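Local atomic coordinates of chromosomal replication initiator protein dnaA (Aquifex aeolicus, PDB entry 1L8Q), a protein that binds and hydrolyses ATP and recognises the replication origin, where its ATP-bound form probably starts assembly of the complex that initiates chromosomal replication. Residues Glu31-Leu36 with Arg64-Ile69; Val234-Asn239 with Glu316-Asp321. One frame throughout, in Å; residues are numbered along the deposited sequence.

Contact 1, between Glu31-Leu36 and Arg64-Ile69, belongs to the AAA+ region, domain III. Contact 2, between Val234-Asn239 and Glu316-Asp321, belongs to domain IV, the part assigned to binding double-stranded DNA. Their centres are 61 Å apart, with nearest atoms about 46 Å from each other, and they lie on opposite sides of the chain's centre. Along the chain contact 1 is complete well before the first segment of contact 2 begins. Neither contact lies at the nucleotide, magnesium or single-stranded DNA sites. Contact 1 is nevertheless tied to the nucleotide site by sequence: helix 50-63, which leads into Arg64, starts with Lys50 and Thr51, both of which bind ADP. Contact 2 joins two helices of domain IV.

Contact 1: residues Glu31-Leu36 with Arg64-Ile69; sequences ENLGSL and RGYRVI
The backbones of Glu31-Leu36 and Arg64-Ile69 stay well apart, with Leu33 CA 9.8 Å from Tyr66 CA, so side chains alone bridge them. Two pairs do this. Leu33 CD1 sits over the centre of one face of the Tyr66 ring, 3.4 Å from its centroid. This is a CH-pi contact, and the methyl is almost equally near all six ring carbons. The Tyr66 ring is brought there by chi1 of -66°, with CG anti to the carbonyl carbon. An alanine at Tyr66 would remove that face and is likely to leave the Leu33 methyl without its apolar partner.

The second pair is a salt bridge on the surface. Glu31 OE2 takes both terminal nitrogens of Arg64, at the edge of the guanidinium. The bond from Arg64 NH2 is the straighter, at 160°; that from Arg64 NH1 to Glu31 OE2 is weak, at 3.0 Å. Both bonds end on the one oxygen, OE2, and the carboxylate is turned 72° from the guanidinium plane, so the two groups do not pair flat, two oxygens to two nitrogens. Arg64 NH1 also meets Glu60, so the arginine is shared by two acids.

Gly65 ends helix 50-63 in a Schellman motif, and the chain then enters strand 68-72, an outermost strand of the parallel AAA+ sheet. Glu31-Leu36 leads from helix 20-31 towards strand 40-43. Tyr66 also packs on Ala61 of helix 50-63 and on Asp100.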
# COMPACT_ATOMS: atom_id res chain seq x y z
N GLU A 31 12.31 6.30 -24.94
CA GLU A 31 12.69 6.53 -26.32
C GLU A 31 13.36 7.88 -26.52
O GLU A 31 13.93 8.14 -27.57
CB GLU A 31 11.48 6.39 -27.24
CG GLU A 31 11.11 4.94 -27.51
CD GLU A 31 12.35 4.04 -27.63
OE1 GLU A 31 13.08 4.14 -28.66
OE2 GLU A 31 12.61 3.25 -26.69
N ASN A 32 13.28 8.74 -25.51
CA ASN A 32 13.96 10.01 -25.55
C ASN A 32 14.50 10.40 -24.17
O ASN A 32 14.30 11.51 -23.69
CB ASN A 32 13.05 11.11 -26.11
CG ASN A 32 13.85 12.23 -26.80
OD1 ASN A 32 14.78 12.81 -26.22
ND2 ASN A 32 13.50 12.51 -28.06
N LEU A 33 15.21 9.46 -23.55
CA LEU A 33 15.78 9.65 -22.22
C LEU A 33 16.22 11.06 -21.90
O LEU A 33 17.01 11.66 -22.62
CB LEU A 33 16.94 8.69 -21.99
CG LEU A 33 16.56 7.30 -21.51
CD1 LEU A 33 17.81 6.55 -21.09
CD2 LEU A 33 15.56 7.38 -20.36
N GLY A 34 15.69 11.56 -20.78
CA GLY A 34 16.02 12.88 -20.27
C GLY A 34 15.60 14.06 -21.11
O GLY A 34 15.78 15.19 -20.68
N SER A 35 15.01 13.84 -22.27
CA SER A 35 14.70 14.96 -23.14
C SER A 35 13.23 15.37 -23.29
O SER A 35 12.93 16.48 -23.72
CB SER A 35 15.28 14.72 -24.52
OG SER A 35 16.52 14.04 -24.41
N LEU A 36 12.33 14.47 -22.94
CA LEU A 36 10.91 14.72 -23.12
C LEU A 36 10.27 15.10 -21.78
O LEU A 36 9.67 16.16 -21.62
CB LEU A 36 10.25 13.46 -23.65
CG LEU A 36 9.29 13.53 -24.82
CD1 LEU A 36 8.38 12.29 -24.81
CD2 LEU A 36 8.47 14.81 -24.80
N ARG A 64 19.81 -1.58 -22.64
CA ARG A 64 20.14 -0.76 -23.79
C ARG A 64 21.54 -0.19 -23.67
O ARG A 64 22.06 0.37 -24.63
CB ARG A 64 19.11 0.36 -23.97
CG ARG A 64 17.92 -0.04 -24.81
CD ARG A 64 16.59 0.43 -24.25
NE ARG A 64 16.20 1.74 -24.74
CZ ARG A 64 15.05 2.00 -25.34
NH1 ARG A 64 14.16 1.02 -25.53
NH2 ARG A 64 14.78 3.22 -25.75
N GLY A 65 22.13 -0.32 -22.48
CA GLY A 65 23.49 0.13 -22.25
C GLY A 65 23.67 1.32 -21.32
O GLY A 65 24.80 1.76 -21.09
N TYR A 66 22.57 1.86 -20.78
CA TYR A 66 22.64 3.03 -19.91
C TYR A 66 23.08 2.71 -18.48
O TYR A 66 22.85 1.62 -17.98
CB TYR A 66 21.29 3.76 -19.88
CG TYR A 66 20.87 4.37 -21.19
CD1 TYR A 66 21.42 5.56 -21.62
CD2 TYR A 66 19.93 3.75 -22.00
CE1 TYR A 66 21.05 6.13 -22.82
CE2 TYR A 66 19.55 4.31 -23.20
CZ TYR A 66 20.11 5.50 -23.61
OH TYR A 66 19.74 6.07 -24.82
N ARG A 67 23.72 3.68 -17.84
CA ARG A 67 24.15 3.56 -16.46
C ARG A 67 22.94 3.91 -15.56
O ARG A 67 22.36 5.00 -15.67
CB ARG A 67 25.28 4.56 -16.23
CG ARG A 67 26.45 4.06 -15.37
CD ARG A 67 27.63 5.03 -15.33
NE ARG A 67 28.84 4.43 -14.77
CZ ARG A 67 29.96 4.23 -15.46
NH1 ARG A 67 30.02 4.58 -16.75
NH2 ARG A 67 31.02 3.67 -14.87
N VAL A 68 22.56 2.99 -14.68
CA VAL A 68 21.33 3.17 -13.91
C VAL A 68 21.51 2.99 -12.42
O VAL A 68 22.25 2.16 -11.99
CB VAL A 68 20.26 2.14 -14.34
CG1 VAL A 68 18.96 2.35 -13.58
CG2 VAL A 68 20.03 2.18 -15.83
N ILE A 69 20.80 3.78 -11.62
CA ILE A 69 20.73 3.47 -10.21
C ILE A 69 19.28 3.48 -9.74
O ILE A 69 18.49 4.35 -10.12
CB ILE A 69 21.58 4.40 -9.34
CG1 ILE A 69 23.03 3.94 -9.33
CG2 ILE A 69 21.14 4.29 -7.90
CD1 ILE A 69 23.85 4.54 -8.20

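Contact 2: residues Val234-Asn239 with Glu316-Asp321; sequences VEFVAN and EKQAFD
Both segments are helical, Val234-Asn239 in helix 216-241 and Glu316-Asp321 in helix 308-323, and their closest CA atoms, those of Phe236 and Ala319, are 7.0 Å apart. Phe236 carries the contact from its side. Its chi1 of 178° sets CG anti to the backbone N and sends the ring out to the other helix. The far end of the ring does most of the touching. Phe236 CZ lies 3.5 Å from Gln318 CB, and Phe236 CE1 is close to the same carbon. This approach is oblique to the ring.

Ala319 meets the ring mainly through its backbone. Ala319 N stands over one face, 4.0 Å above the ring plane and offset toward the rim. The methyl takes a lesser part, with Ala319 CB 4.3 Å from Phe236 CD2. Gln318 touches the ring with the root of its side chain. Its chain then bends at chi2, -58°, and leads the amide away from Phe236, where Gln318 OE1 accepts a hydrogen bond from Lys322 one turn further along the helix.

Val237, next to Phe236, faces helix 258-272 instead, packing on Ala260, Ile263 and Ala264. No hydrogen bond or salt bridge spans the two segments. The two helices of domain IV are joined here by van der Waals packing of one aromatic ring, while the Gln318 carbonyl oxygen, OE1, is satisfied by Lys322 of its own helix.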
# COMPACT_ATOMS: atom_id res chain seq x y z
N VAL A 234 -21.29 -10.01 18.33
CA VAL A 234 -22.38 -9.06 18.31
C VAL A 234 -23.47 -9.51 19.27
O VAL A 234 -23.96 -8.71 20.07
CB VAL A 234 -22.94 -8.86 16.89
CG1 VAL A 234 -24.21 -8.02 16.93
CG2 VAL A 234 -21.89 -8.19 16.01
N GLU A 235 -23.83 -10.79 19.21
CA GLU A 235 -24.79 -11.35 20.16
C GLU A 235 -24.31 -11.04 21.58
O GLU A 235 -25.11 -10.72 22.45
CB GLU A 235 -24.89 -12.87 20.02
CG GLU A 235 -25.62 -13.37 18.79
CD GLU A 235 -25.55 -14.89 18.65
OE1 GLU A 235 -24.75 -15.53 19.38
OE2 GLU A 235 -26.29 -15.44 17.81
N PHE A 236 -23.01 -11.16 21.80
CA PHE A 236 -22.45 -10.95 23.13
C PHE A 236 -22.64 -9.53 23.61
O PHE A 236 -23.24 -9.30 24.65
CB PHE A 236 -20.98 -11.33 23.16
CG PHE A 236 -20.34 -11.10 24.48
CD1 PHE A 236 -20.62 -11.93 25.54
CD2 PHE A 236 -19.46 -10.05 24.66
CE1 PHE A 236 -20.05 -11.72 26.77
CE2 PHE A 236 -18.88 -9.83 25.88
CZ PHE A 236 -19.18 -10.67 26.94
N VAL A 237 -22.11 -8.57 22.86
CA VAL A 237 -22.23 -7.16 23.23
C VAL A 237 -23.68 -6.83 23.54
O VAL A 237 -23.98 -6.07 24.46
CB VAL A 237 -21.70 -6.24 22.13
CG1 VAL A 237 -22.29 -4.85 22.26
CG2 VAL A 237 -20.17 -6.22 22.15
N ALA A 238 -24.59 -7.45 22.79
CA ALA A 238 -26.02 -7.26 23.01
C ALA A 238 -26.42 -7.66 24.42
O ALA A 238 -26.59 -6.81 25.29
CB ALA A 238 -26.82 -8.07 21.99
N ASN A 239 -26.55 -8.97 24.64
CA ASN A 239 -26.96 -9.51 25.93
C ASN A 239 -26.36 -8.80 27.14
O ASN A 239 -26.92 -8.85 28.23
CB ASN A 239 -26.68 -11.01 26.00
CG ASN A 239 -27.22 -11.76 24.80
OD1 ASN A 239 -28.34 -11.50 24.34
ND2 ASN A 239 -26.43 -12.68 24.26
N GLU A 316 -13.54 -8.35 26.69
CA GLU A 316 -12.59 -9.06 25.85
C GLU A 316 -12.41 -10.48 26.33
O GLU A 316 -12.46 -11.42 25.55
CB GLU A 316 -11.24 -8.34 25.85
CG GLU A 316 -11.23 -7.01 25.11
CD GLU A 316 -9.92 -6.28 25.27
OE1 GLU A 316 -9.12 -6.67 26.15
OE2 GLU A 316 -9.67 -5.32 24.51
N LYS A 317 -12.21 -10.63 27.63
CA LYS A 317 -11.96 -11.94 28.22
C LYS A 317 -13.18 -12.86 28.12
O LYS A 317 -13.06 -14.03 27.77
CB LYS A 317 -11.49 -11.80 29.67
CG LYS A 317 -10.10 -11.13 29.80
CD LYS A 317 -9.85 -10.58 31.20
CE LYS A 317 -8.47 -9.93 31.30
NZ LYS A 317 -8.18 -9.03 30.13
N GLN A 318 -14.35 -12.32 28.41
CA GLN A 318 -15.56 -13.10 28.29
C GLN A 318 -15.78 -13.54 26.84
O GLN A 318 -15.95 -14.73 26.57
CB GLN A 318 -16.76 -12.32 28.83
CG GLN A 318 -16.69 -12.07 30.32
CD GLN A 318 -16.61 -13.36 31.14
OE1 GLN A 318 -17.46 -14.25 31.02
NE2 GLN A 318 -15.59 -13.46 31.99
N ALA A 319 -15.76 -12.58 25.92
CA ALA A 319 -15.87 -12.89 24.50
C ALA A 319 -14.93 -14.03 24.11
O ALA A 319 -15.33 -14.96 23.41
CB ALA A 319 -15.58 -11.66 23.67
N PHE A 320 -13.68 -13.97 24.56
CA PHE A 320 -12.72 -15.02 24.24
C PHE A 320 -13.19 -16.41 24.71
O PHE A 320 -13.28 -17.35 23.92
CB PHE A 320 -11.36 -14.71 24.83
CG PHE A 320 -10.35 -15.80 24.65
CD1 PHE A 320 -9.62 -15.89 23.50
CD2 PHE A 320 -10.14 -16.73 25.65
CE1 PHE A 320 -8.68 -16.88 23.34
CE2 PHE A 320 -9.22 -17.72 25.49
CZ PHE A 320 -8.48 -17.79 24.33
N ASP A 321 -13.48 -16.52 26.00
CA ASP A 321 -13.92 -17.78 26.58
C ASP A 321 -15.21 -18.31 25.96
O ASP A 321 -15.43 -19.52 25.90
CB ASP A 321 -14.14 -17.61 28.09
CG ASP A 321 -12.84 -17.46 28.87
OD1 ASP A 321 -11.75 -17.65 28.28
OD2 ASP A 321 -12.82 -17.15 30.08